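Local coordinates for calcium homeostasis modulator 1 (Oryzias latipes, PDB 6LMT), which probably forms a large-pore channel of the calcium homeostasis modulator family, with eight copies assembled in the membrane, at residues S141-I144 with G145-E148; T149-L152 with K153-R157; S218-I221 with D222-K226; D229-C232 with K233-A236; G253-Q256 with N257-R260. One frame throughout, in Å; residues are numbered along the deposited sequence.

Contact 1 of 5, residues S141-I144 with G145-E148; sequences SLVI and GMTE
Leu142 and Met146 meet across the turn of a loop that leads out of helix 122-128 and on to the start of helix 148-155. No hydrogen bond links residues 141-144 to 145-148, so the side chains meet by van der Waals packing alone, part of it against a backbone carbonyl. Leu142 contributes its backbone: its O lies 3.5 Å from CE of Met146, the methyl that closes the thioether, while its own branched side chain packs on Asp166 instead. Val143 comes next and meets the sulfur, with its CA 4.0 Å from Met146 SD. Its small, beta-branched side chain is compact enough to pack on the loop residues Ile134 and Glu135 as well. Ile144, exposed, brings the chain to the bend with its side chain directed away from residues 145-148. Gly145 makes the reversal in the left-handed region (phi 77°), a conformation that comes readily to a residue without a CB. Beyond it Met146 turns back toward residues 141-144. CG stands beside the backbone N (chi1 -69°) and the chain runs straight on from there, so its unbranched length carries the sulfur and methyl back alongside Leu142 and Val143. Both Val143 and Met146 also touch Lys151 and Phe154, which lets the bend pack against the helix that follows, whose first turn starts just after Thr147. Within the bend itself one branch of Val143 approaches the thioether more loosely, CG1 lying 4.4 Å from Met146 SD.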
loop_
_atom_site.group_PDB
_atom_site.type_symbol
_atom_site.label_atom_id
_atom_site.label_comp_id
_atom_site.label_asym_id
_atom_site.label_seq_id
_atom_site.Cartn_x
_atom_site.Cartn_y
_atom_site.Cartn_z
ATOM N N SER A 141 12.724 48.013 24.268
ATOM C CA SER A 141 11.971 48.248 25.489
ATOM C C SER A 141 11.482 46.968 26.141
ATOM O O SER A 141 10.661 47.041 27.062
ATOM C CB SER A 141 10.771 49.149 25.204
ATOM O OG SER A 141 9.815 48.469 24.410
ATOM N N LEU A 142 11.937 45.805 25.678
ATOM C CA LEU A 142 11.551 44.561 26.327
ATOM C C LEU A 142 12.263 44.386 27.658
ATOM O O LEU A 142 11.614 44.309 28.704
ATOM C CB LEU A 142 11.852 43.372 25.415
ATOM C CG LEU A 142 11.032 43.227 24.137
ATOM C CD1 LEU A 142 11.560 42.069 23.339
ATOM C CD2 LEU A 142 9.567 43.024 24.468
ATOM N N VAL A 143 13.592 44.358 27.642
ATOM C CA VAL A 143 14.373 44.012 28.820
ATOM C C VAL A 143 14.795 45.222 29.629
ATOM O O VAL A 143 15.697 45.101 30.470
ATOM C CB VAL A 143 15.603 43.165 28.448
ATOM C CG1 VAL A 143 15.163 41.821 27.907
ATOM C CG2 VAL A 143 16.446 43.896 27.440
ATOM N N ILE A 144 14.191 46.385 29.405
ATOM C CA ILE A 144 14.321 47.484 30.353
ATOM C C ILE A 144 13.184 47.341 31.348
ATOM O O ILE A 144 12.143 46.746 31.049
ATOM C CB ILE A 144 14.311 48.873 29.680
ATOM C CG1 ILE A 144 12.963 49.147 29.008
ATOM C CG2 ILE A 144 15.458 48.998 28.693
ATOM C CD1 ILE A 144 12.736 50.596 28.668
ATOM N N GLY A 145 13.389 47.855 32.557
ATOM C CA GLY A 145 12.433 47.644 33.620
ATOM C C GLY A 145 12.485 46.275 34.261
ATOM O O GLY A 145 11.694 46.008 35.177
ATOM N N MET A 146 13.373 45.396 33.805
ATOM C CA MET A 146 13.570 44.079 34.382
ATOM C C MET A 146 14.863 44.038 35.178
ATOM O O MET A 146 15.795 44.809 34.944
ATOM C CB MET A 146 13.618 43.000 33.300
ATOM C CG MET A 146 12.320 42.728 32.596
ATOM S SD MET A 146 12.540 41.449 31.361
ATOM C CE MET A 146 10.932 41.468 30.592
ATOM N N THR A 147 14.910 43.106 36.117
ATOM C CA THR A 147 16.123 42.788 36.842
ATOM C C THR A 147 17.002 41.914 35.940
ATOM O O THR A 147 16.570 41.457 34.882
ATOM C CB THR A 147 15.742 42.099 38.157
ATOM O OG1 THR A 147 14.610 42.776 38.708
ATOM C CG2 THR A 147 16.844 42.202 39.210
ATOM N N GLU A 148 18.264 41.720 36.331
ATOM C CA GLU A 148 19.097 40.732 35.655
ATOM C C GLU A 148 18.526 39.326 35.804
ATOM O O GLU A 148 18.579 38.530 34.861
ATOM C CB GLU A 148 20.525 40.798 36.199
ATOM C CG GLU A 148 21.494 39.799 35.582
ATOM C CD GLU A 148 21.770 40.062 34.112
ATOM O OE1 GLU A 148 21.724 41.241 33.695
ATOM O OE2 GLU A 148 22.017 39.086 33.372
#

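Contact 2 of 5, residues T149-L152 with K153-R157; sequences TEKL and KFLAR
Two bends near the end of the Lys151 chain (chi3 -72°, chi4 -68°) swing its ammonium group along the helix toward Leu155. The two side chains run next to each other in the same direction, and Lys151 NZ comes within 3.9 Å of Leu155 CD1. Leucine suits this place because it is buried, with its CG packed over Lys151 O, while the flexible, partly exposed lysine can lay its chain along it. Phe154 takes a different course: CG lies opposite its backbone N (chi1 -180°), which carries the ring away from residues 149-152 to meet Phe164 with the planes inclined. Lys153 stays near Thr149, its extended chain passing the threonine methyl, where CE and Thr149 CG2 are 4.3 Å apart. Beneath these side chains lies a regular set of backbone bonds. Lys153 N reaches Thr149 O at 3.2 Å, Phe154 N reaches Glu150 O at 3.0 Å, and Leu155 N reaches Lys151 O at 2.9 Å. Ala156 N completes the series on Leu152 O at 3.1 Å, with its small methyl buried against Pro45 and Ile130. Two carbonyls near the far end have polar partners elsewhere: Ser129 OG bonds to Leu155 O, and Asn48 ND2 bonds to Ala156 O. Buried Phe154, Leu155 and Ala156 thus contrast with exposed Thr149, Glu150 and Lys153. This division, together with the i to i+4 backbone bonding, is that of a short amphipathic alpha-helix laid against neighbouring loops of its own chain.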
loop_
_atom_site.group_PDB
_atom_site.type_symbol
_atom_site.label_atom_id
_atom_site.label_comp_id
_atom_site.label_asym_id
_atom_site.label_seq_id
_atom_site.Cartn_x
_atom_site.Cartn_y
_atom_site.Cartn_z
ATOM N N THR A 149 17.945 39.025 36.965
ATOM C CA THR A 149 17.281 37.745 37.188
ATOM C C THR A 149 16.045 37.601 36.309
ATOM O O THR A 149 15.796 36.529 35.743
ATOM C CB THR A 149 16.902 37.629 38.665
ATOM O OG1 THR A 149 18.084 37.736 39.462
ATOM C CG2 THR A 149 16.222 36.310 38.968
ATOM N N GLU A 150 15.273 38.673 36.167
ATOM C CA GLU A 150 14.011 38.575 35.455
ATOM C C GLU A 150 14.211 38.501 33.950
ATOM O O GLU A 150 13.426 37.847 33.258
ATOM C CB GLU A 150 13.110 39.746 35.839
ATOM C CG GLU A 150 11.690 39.629 35.332
ATOM C CD GLU A 150 10.780 40.700 35.883
ATOM O OE1 GLU A 150 11.261 41.542 36.671
ATOM O OE2 GLU A 150 9.582 40.701 35.531
ATOM N N LYS A 151 15.256 39.128 33.420
ATOM C CA LYS A 151 15.508 38.986 31.994
ATOM C C LYS A 151 16.138 37.646 31.650
ATOM O O LYS A 151 16.008 37.201 30.511
ATOM C CB LYS A 151 16.379 40.131 31.478
ATOM C CG LYS A 151 17.772 40.158 32.021
ATOM C CD LYS A 151 18.540 41.299 31.417
ATOM C CE LYS A 151 18.864 41.028 29.962
ATOM N NZ LYS A 151 19.846 39.922 29.818
ATOM N N LEU A 152 16.800 36.987 32.601
ATOM C CA LEU A 152 17.211 35.611 32.372
ATOM C C LEU A 152 16.014 34.680 32.300
ATOM O O LEU A 152 16.028 33.713 31.537
ATOM C CB LEU A 152 18.172 35.149 33.456
ATOM C CG LEU A 152 19.580 35.696 33.353
ATOM C CD1 LEU A 152 20.378 35.256 34.547
ATOM C CD2 LEU A 152 20.215 35.201 32.085
ATOM N N LYS A 153 14.975 34.944 33.091
ATOM C CA LYS A 153 13.749 34.168 32.965
ATOM C C LYS A 153 13.013 34.496 31.682
ATOM O O LYS A 153 12.317 33.638 31.134
ATOM C CB LYS A 153 12.829 34.420 34.151
ATOM C CG LYS A 153 13.340 33.898 35.459
ATOM C CD LYS A 153 12.345 34.174 36.555
ATOM C CE LYS A 153 12.886 33.747 37.890
ATOM N NZ LYS A 153 11.933 34.064 38.979
ATOM N N PHE A 154 13.143 35.731 31.203
ATOM C CA PHE A 154 12.490 36.145 29.971
ATOM C C PHE A 154 13.134 35.485 28.757
ATOM O O PHE A 154 12.439 34.989 27.868
ATOM C CB PHE A 154 12.550 37.669 29.870
ATOM C CG PHE A 154 11.910 38.228 28.647
ATOM C CD1 PHE A 154 10.542 38.314 28.548
ATOM C CD2 PHE A 154 12.682 38.672 27.595
ATOM C CE1 PHE A 154 9.958 38.820 27.426
ATOM C CE2 PHE A 154 12.104 39.172 26.476
ATOM C CZ PHE A 154 10.736 39.249 26.393
ATOM N N LEU A 155 14.463 35.476 28.705
ATOM C CA LEU A 155 15.187 34.876 27.597
ATOM C C LEU A 155 15.136 33.365 27.615
ATOM O O LEU A 155 15.301 32.745 26.566
ATOM C CB LEU A 155 16.642 35.320 27.621
ATOM C CG LEU A 155 16.923 36.789 27.367
ATOM C CD1 LEU A 155 18.383 37.056 27.538
ATOM C CD2 LEU A 155 16.471 37.161 25.993
ATOM N N ALA A 156 14.913 32.761 28.775
ATOM C CA ALA A 156 14.843 31.314 28.857
ATOM C C ALA A 156 13.576 30.755 28.246
ATOM O O ALA A 156 13.535 29.568 27.940
ATOM C CB ALA A 156 14.952 30.871 30.301
ATOM N N ARG A 157 12.552 31.573 28.046
ATOM C CA ARG A 157 11.285 31.100 27.520
ATOM C C ARG A 157 11.189 31.218 26.009
ATOM O O ARG A 157 10.165 30.832 25.446
ATOM C CB ARG A 157 10.144 31.851 28.190
ATOM C CG ARG A 157 10.057 31.583 29.676
ATOM C CD ARG A 157 8.774 32.101 30.283
ATOM N NE ARG A 157 8.671 33.557 30.249
ATOM C CZ ARG A 157 9.031 34.365 31.245
ATOM N NH1 ARG A 157 9.504 33.866 32.377
ATOM N NH2 ARG A 157 8.897 35.676 31.118
#

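Contact 3 of 5, residues S218-I221 with D222-K226; sequences SHYI and DIERK
Residues 218-221 and 222-226 form successive turns of an alpha-helix, with Ile223, Glu224 and Arg225 bonding through N to the O of His219, Tyr220 and Ile221 at 3.1, 2.9 and 3.0 Å. They belong to the long C-terminal helix 210-258, which packs against other subunits here. Tyr220 and Glu224 stand one turn apart and slant across each other, the ring and carboxylate planes 48° apart. Glu224 OE1 approaches Tyr220 CE2 to 3.2 Å, a contact with a ring carbon and not with the hydroxyl. The same aromatic ring meets His259 of a neighbouring subunit edge-to-face and packs on Cys243 of another. A broad, buried aromatic therefore serves both the helix and the assembly. His219, one position earlier, makes a weak hydrogen bond from NE2 to Asp229 OD1 of that second neighbour. On another side of the helix Ile221 and Arg225 run in the same direction. Arg225 is extended from CG to NE, and its NH2 bonds to Asn72 O, which should help to fix the rotation of the flat guanidinium. Buried Ile221 suits its place because a beta-branched side chain can present a methyl to that flat group: CG2 lies opposite the backbone N, over the centre of one guanidinium face, 3.5 Å from Arg225 CZ.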
loop_
_atom_site.group_PDB
_atom_site.type_symbol
_atom_site.label_atom_id
_atom_site.label_comp_id
_atom_site.label_asym_id
_atom_site.label_seq_id
_atom_site.Cartn_x
_atom_site.Cartn_y
_atom_site.Cartn_z
ATOM N N SER A 218 36.966 -13.336 12.336
ATOM C CA SER A 218 35.527 -13.099 12.289
ATOM C C SER A 218 34.795 -14.211 11.554
ATOM O O SER A 218 33.703 -14.616 11.967
ATOM C CB SER A 218 35.239 -11.758 11.627
ATOM O OG SER A 218 35.782 -10.697 12.384
ATOM N N HIS A 219 35.372 -14.710 10.456
ATOM C CA HIS A 219 34.765 -15.842 9.767
ATOM C C HIS A 219 34.829 -17.104 10.606
ATOM O O HIS A 219 33.918 -17.926 10.532
ATOM C CB HIS A 219 35.428 -16.104 8.410
ATOM C CG HIS A 219 35.164 -15.047 7.388
ATOM N ND1 HIS A 219 33.910 -14.813 6.871
ATOM C CD2 HIS A 219 35.998 -14.200 6.743
ATOM C CE1 HIS A 219 33.975 -13.835 5.987
ATOM N NE2 HIS A 219 35.231 -13.446 5.889
ATOM N N TYR A 220 35.879 -17.268 11.411
ATOM C CA TYR A 220 35.986 -18.463 12.237
ATOM C C TYR A 220 34.930 -18.492 13.326
ATOM O O TYR A 220 34.456 -19.569 13.695
ATOM C CB TYR A 220 37.370 -18.566 12.861
ATOM C CG TYR A 220 37.529 -19.807 13.695
ATOM C CD1 TYR A 220 37.610 -21.050 13.098
ATOM C CD2 TYR A 220 37.584 -19.738 15.078
ATOM C CE1 TYR A 220 37.742 -22.191 13.850
ATOM C CE2 TYR A 220 37.718 -20.875 15.838
ATOM C CZ TYR A 220 37.798 -22.100 15.217
ATOM O OH TYR A 220 37.934 -23.241 15.966
ATOM N N ILE A 221 34.533 -17.325 13.830
ATOM C CA ILE A 221 33.516 -17.270 14.871
ATOM C C ILE A 221 32.148 -17.645 14.326
ATOM O O ILE A 221 31.429 -18.448 14.935
ATOM C CB ILE A 221 33.502 -15.877 15.504
ATOM C CG1 ILE A 221 34.765 -15.672 16.304
ATOM C CG2 ILE A 221 32.325 -15.705 16.390
ATOM C CD1 ILE A 221 34.905 -14.306 16.674
ATOM N N ASP A 222 31.767 -17.080 13.177
ATOM C CA ASP A 222 30.478 -17.414 12.578
ATOM C C ASP A 222 30.400 -18.875 12.153
ATOM O O ASP A 222 29.327 -19.479 12.219
ATOM C CB ASP A 222 30.207 -16.505 11.385
ATOM C CG ASP A 222 29.890 -15.088 11.794
ATOM O OD1 ASP A 222 29.363 -14.896 12.908
ATOM O OD2 ASP A 222 30.156 -14.165 10.996
ATOM N N ILE A 223 31.523 -19.463 11.750
ATOM C CA ILE A 223 31.535 -20.880 11.414
ATOM C C ILE A 223 31.428 -21.734 12.674
ATOM O O ILE A 223 30.681 -22.717 12.704
ATOM C CB ILE A 223 32.789 -21.213 10.581
ATOM C CG1 ILE A 223 32.713 -20.552 9.203
ATOM C CG2 ILE A 223 32.968 -22.692 10.414
ATOM C CD1 ILE A 223 31.543 -20.977 8.381
ATOM N N GLU A 224 32.139 -21.359 13.741
ATOM C CA GLU A 224 32.137 -22.163 14.960
ATOM C C GLU A 224 30.787 -22.127 15.670
ATOM O O GLU A 224 30.366 -23.138 16.244
ATOM C CB GLU A 224 33.237 -21.683 15.901
ATOM C CG GLU A 224 33.425 -22.522 17.144
ATOM C CD GLU A 224 34.500 -21.967 18.055
ATOM O OE1 GLU A 224 35.073 -20.912 17.719
ATOM O OE2 GLU A 224 34.775 -22.579 19.106
ATOM N N ARG A 225 30.086 -20.992 15.622
ATOM C CA ARG A 225 28.759 -20.912 16.224
ATOM C C ARG A 225 27.751 -21.749 15.463
ATOM O O ARG A 225 26.964 -22.484 16.071
ATOM C CB ARG A 225 28.289 -19.467 16.276
ATOM C CG ARG A 225 28.980 -18.656 17.305
ATOM C CD ARG A 225 28.610 -17.222 17.131
ATOM N NE ARG A 225 29.279 -16.391 18.114
ATOM C CZ ARG A 225 29.330 -15.074 18.033
ATOM N NH1 ARG A 225 28.792 -14.471 16.987
ATOM N NH2 ARG A 225 29.957 -14.372 18.964
ATOM N N LYS A 226 27.751 -21.639 14.131
ATOM C CA LYS A 226 26.804 -22.412 13.340
ATOM C C LYS A 226 27.085 -23.903 13.421
ATOM O O LYS A 226 26.155 -24.685 13.610
ATOM C CB LYS A 226 26.819 -21.951 11.887
ATOM C CG LYS A 226 26.207 -20.584 11.663
ATOM C CD LYS A 226 26.199 -20.252 10.185
ATOM C CE LYS A 226 25.607 -18.889 9.913
ATOM N NZ LYS A 226 25.611 -18.575 8.462
#

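Contact 4 of 5, residues D229-C232 with K233-A236; sequences DETC and KEHA
The contact between residues 229-232 and 233-236 spans about two turns of the long C-terminal helix 210-258, at a point where two other subunits pack against it. Thr231 and His235 carry much of it. Their side chains run in the same direction, and the threonine methyl CG2 meets the edge of the imidazole in its plane, 3.6 Å from His235 CD2. Thr231 O also faces that edge and accepts His235 N at 3.0 Å. Threonine suits the position through its two branches: while the methyl touches the ring, OG1 bonds back to Met227 O of the preceding turn. The imidazole is stacked on Phe248 of a neighbouring subunit, and His235 O accepts a bond from Tyr216 OH of another. Glu234 lies beside Thr231 too, since CG sits between its backbone N and carbonyl carbon (chi1 66°), which places it 3.3 Å from Thr231 O. Lys233 reaches back along the previous turn, its CG 3.3 Å from Asp229 O. Its NZ remains 5.4 Å from Glu230 OE2, too far for a salt bridge, though the opposite charges would still attract. Ala236 N bonds to Cys232 O at 2.9 Å, both residues being small and buried. Glu230, Lys233 and Glu234 are exposed, although Lys233 also packs on His219 of a neighbouring subunit, while Cys232, His235 and Ala236 meet other subunits. This mix of contacts implies that the helix serves oligomer packing as well as its own fold.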
loop_
_atom_site.group_PDB
_atom_site.type_symbol
_atom_site.label_atom_id
_atom_site.label_comp_id
_atom_site.label_asym_id
_atom_site.label_seq_id
_atom_site.Cartn_x
_atom_site.Cartn_y
_atom_site.Cartn_z
ATOM N N ASP A 229 25.831 -25.375 16.511
ATOM C CA ASP A 229 24.375 -25.502 16.555
ATOM C C ASP A 229 23.899 -26.764 15.855
ATOM O O ASP A 229 23.097 -27.521 16.412
ATOM C CB ASP A 229 23.696 -24.281 15.938
ATOM C CG ASP A 229 23.715 -23.082 16.847
ATOM O OD1 ASP A 229 23.728 -23.269 18.077
ATOM O OD2 ASP A 229 23.704 -21.949 16.330
ATOM N N GLU A 230 24.376 -27.015 14.632
ATOM C CA GLU A 230 23.942 -28.226 13.947
ATOM C C GLU A 230 24.546 -29.490 14.533
ATOM O O GLU A 230 23.986 -30.571 14.324
ATOM C CB GLU A 230 24.240 -28.188 12.449
ATOM C CG GLU A 230 23.225 -27.411 11.615
ATOM C CD GLU A 230 23.686 -26.039 11.191
ATOM O OE1 GLU A 230 24.875 -25.732 11.375
ATOM O OE2 GLU A 230 22.865 -25.271 10.644
ATOM N N THR A 231 25.657 -29.399 15.261
ATOM C CA THR A 231 26.178 -30.607 15.888
ATOM C C THR A 231 25.362 -30.964 17.120
ATOM O O THR A 231 25.120 -32.148 17.388
ATOM C CB THR A 231 27.654 -30.437 16.232
ATOM O OG1 THR A 231 28.366 -30.043 15.056
ATOM C CG2 THR A 231 28.249 -31.744 16.717
ATOM N N CYS A 232 24.902 -29.953 17.866
ATOM C CA CYS A 232 23.976 -30.211 18.965
ATOM C C CYS A 232 22.669 -30.801 18.460
ATOM O O CYS A 232 22.095 -31.681 19.107
ATOM C CB CYS A 232 23.702 -28.935 19.759
ATOM S SG CYS A 232 25.048 -28.352 20.796
ATOM N N LYS A 233 22.201 -30.361 17.287
ATOM C CA LYS A 233 20.945 -30.886 16.761
ATOM C C LYS A 233 21.073 -32.330 16.296
ATOM O O LYS A 233 20.130 -33.108 16.457
ATOM C CB LYS A 233 20.438 -30.013 15.618
ATOM C CG LYS A 233 20.003 -28.646 16.064
ATOM C CD LYS A 233 19.559 -27.799 14.900
ATOM C CE LYS A 233 19.227 -26.394 15.365
ATOM N NZ LYS A 233 18.809 -25.512 14.248
ATOM N N GLU A 234 22.213 -32.720 15.734
ATOM C CA GLU A 234 22.335 -34.111 15.321
ATOM C C GLU A 234 22.608 -35.040 16.502
ATOM O O GLU A 234 22.179 -36.201 16.480
ATOM C CB GLU A 234 23.406 -34.254 14.236
ATOM C CG GLU A 234 24.825 -33.950 14.651
ATOM C CD GLU A 234 25.798 -34.121 13.507
ATOM O OE1 GLU A 234 25.337 -34.408 12.382
ATOM O OE2 GLU A 234 27.020 -33.987 13.733
ATOM N N HIS A 235 23.281 -34.557 17.547
ATOM C CA HIS A 235 23.384 -35.338 18.772
ATOM C C HIS A 235 22.083 -35.363 19.555
ATOM O O HIS A 235 21.887 -36.263 20.376
ATOM C CB HIS A 235 24.510 -34.813 19.661
ATOM C CG HIS A 235 25.875 -35.192 19.187
ATOM N ND1 HIS A 235 26.407 -36.447 19.389
ATOM C CD2 HIS A 235 26.810 -34.495 18.502
ATOM C CE1 HIS A 235 27.615 -36.502 18.859
ATOM N NE2 HIS A 235 27.882 -35.332 18.311
ATOM N N ALA A 236 21.193 -34.399 19.325
ATOM C CA ALA A 236 19.856 -34.494 19.892
ATOM C C ALA A 236 19.035 -35.554 19.172
ATOM O O ALA A 236 18.375 -36.372 19.817
ATOM C CB ALA A 236 19.156 -33.140 19.832
#

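Contact 5 of 5, residues G253-Q256 with N257-R260; sequences GEMQ and NFHR
Glu254 O accepts Phe258 N at 3.1 Å in the plane of its carbonyl, one of the last backbone bonds of the long C-terminal helix 210-258. Met255 O takes His259 N, also at 3.1 Å, but from 49° above its carbonyl plane. This slanted bond comes where the chain leaves helical geometry, His259 having a phi of -138°. Glu254 and Phe258 point the same way, and Glu254 CB packs 3.6 Å from Phe258 CE2. The aliphatic part of the glutamate thus lies beside the ring, while its extended chain carries OE1 to a salt bridge with Lys213 of a neighbouring subunit. Buried Met255 serves two aromatic partners. Toward His259 it offers the sulfur, running alongside the imidazole with SD 4.1 Å from the ring centroid in an oblique Met-aromatic contact. Toward Phe258 it offers the methyl, and there the two side chains cross at about a right angle. The bend at chi2 (-59°) helps to turn the thioether back toward these residues, a service for which a flexible, unbranched methionine is well suited. The same neighbouring subunit covers the cluster: Tyr216 packs on Met255 and sets its ring edge-to-face with His259, and Lys90 NZ bonds to Phe258 O. The helix end is therefore docked on another chain, with aromatic and charged groups both used. At its edge, and in its own plane, the phenyl ring is met by the methionine methyl, with Met255 CE 3.6 Å from Phe258 CD2.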
loop_
_atom_site.group_PDB
_atom_site.type_symbol
_atom_site.label_atom_id
_atom_site.label_comp_id
_atom_site.label_asym_id
_atom_site.label_seq_id
_atom_site.Cartn_x
_atom_site.Cartn_y
_atom_site.Cartn_z
ATOM N N GLY A 253 1.166 -50.652 22.869
ATOM C CA GLY A 253 0.527 -51.794 23.505
ATOM C C GLY A 253 -0.816 -51.435 24.109
ATOM O O GLY A 253 -1.718 -52.272 24.192
ATOM N N GLU A 254 -0.965 -50.181 24.544
ATOM C CA GLU A 254 -2.275 -49.686 24.961
ATOM C C GLU A 254 -3.106 -49.196 23.779
ATOM O O GLU A 254 -4.327 -49.385 23.767
ATOM C CB GLU A 254 -2.105 -48.576 25.994
ATOM C CG GLU A 254 -1.706 -49.080 27.361
ATOM C CD GLU A 254 -1.387 -47.960 28.321
ATOM O OE1 GLU A 254 -1.235 -46.815 27.854
ATOM O OE2 GLU A 254 -1.307 -48.217 29.542
ATOM N N MET A 255 -2.470 -48.605 22.762
ATOM C CA MET A 255 -3.176 -48.119 21.575
ATOM C C MET A 255 -3.740 -49.240 20.704
ATOM O O MET A 255 -4.470 -48.940 19.750
ATOM C CB MET A 255 -2.265 -47.235 20.713
ATOM C CG MET A 255 -1.810 -45.913 21.335
ATOM S SD MET A 255 -3.109 -44.762 21.815
ATOM C CE MET A 255 -3.067 -44.893 23.598
ATOM N N GLN A 256 -3.392 -50.499 20.985
ATOM C CA GLN A 256 -4.105 -51.643 20.425
ATOM C C GLN A 256 -5.598 -51.559 20.719
ATOM O O GLN A 256 -6.418 -51.381 19.812
ATOM C CB GLN A 256 -3.528 -52.937 21.002
ATOM C CG GLN A 256 -2.115 -53.249 20.564
ATOM C CD GLN A 256 -1.518 -54.419 21.315
ATOM O OE1 GLN A 256 -2.142 -54.978 22.215
ATOM N NE2 GLN A 256 -0.296 -54.783 20.961
ATOM N N ASN A 257 -5.967 -51.650 21.995
ATOM C CA ASN A 257 -7.375 -51.601 22.360
ATOM C C ASN A 257 -7.943 -50.193 22.305
ATOM O O ASN A 257 -9.164 -50.036 22.205
ATOM C CB ASN A 257 -7.576 -52.175 23.762
ATOM C CG ASN A 257 -7.159 -53.626 23.861
ATOM O OD1 ASN A 257 -6.222 -53.964 24.582
ATOM N ND2 ASN A 257 -7.844 -54.492 23.125
ATOM N N PHE A 258 -7.089 -49.170 22.355
ATOM C CA PHE A 258 -7.581 -47.803 22.471
ATOM C C PHE A 258 -7.871 -47.166 21.116
ATOM O O PHE A 258 -8.650 -46.210 21.045
ATOM C CB PHE A 258 -6.575 -46.959 23.255
ATOM C CG PHE A 258 -6.504 -47.301 24.725
ATOM C CD1 PHE A 258 -7.540 -47.986 25.349
ATOM C CD2 PHE A 258 -5.396 -46.945 25.480
ATOM C CE1 PHE A 258 -7.478 -48.295 26.694
ATOM C CE2 PHE A 258 -5.328 -47.256 26.829
ATOM C CZ PHE A 258 -6.369 -47.933 27.434
ATOM N N HIS A 259 -7.271 -47.668 20.034
ATOM C CA HIS A 259 -7.534 -47.124 18.705
ATOM C C HIS A 259 -7.691 -48.227 17.665
ATOM O O HIS A 259 -7.321 -48.049 16.500
ATOM C CB HIS A 259 -6.445 -46.137 18.289
ATOM C CG HIS A 259 -6.500 -44.833 19.025
ATOM N ND1 HIS A 259 -5.899 -44.640 20.250
ATOM C CD2 HIS A 259 -7.080 -43.652 18.700
ATOM C CE1 HIS A 259 -6.108 -43.398 20.650
ATOM N NE2 HIS A 259 -6.820 -42.777 19.727
ATOM N N ARG A 260 -8.236 -49.371 18.069
ATOM C CA ARG A 260 -8.684 -50.374 17.113
ATOM C C ARG A 260 -9.922 -51.088 17.641
ATOM O O ARG A 260 -11.031 -50.855 17.166
ATOM C CB ARG A 260 -7.570 -51.378 16.810
ATOM C CG ARG A 260 -7.986 -52.508 15.894
ATOM C CD ARG A 260 -8.313 -51.994 14.513
ATOM N NE ARG A 260 -8.734 -53.072 13.630
ATOM C CZ ARG A 260 -7.903 -53.794 12.886
ATOM N NH1 ARG A 260 -6.601 -53.546 12.922
ATOM N NH2 ARG A 260 -8.375 -54.759 12.112
#

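How the contacts relate
All five contacts are local, each joining adjoining segments, and they follow one another in series without nesting or crossing. Contact 1 closes a bend before helix 148-155; contact 2 begins where it ends and lies on that helix, their centres 10 Å apart, and side chains touch between them. Contacts 3, 4 and 5 then fall along helix 210-258, on the opposite side of the chain's centre. Contacts 3 and 4 have centres 16 Å apart and share a neighbouring subunit, while contact 5, at the far end, lies with its centre 34 Å from that of contact 4. The first pair ties helix 148-155 to loops of its own chain; the other three also serve the oligomer.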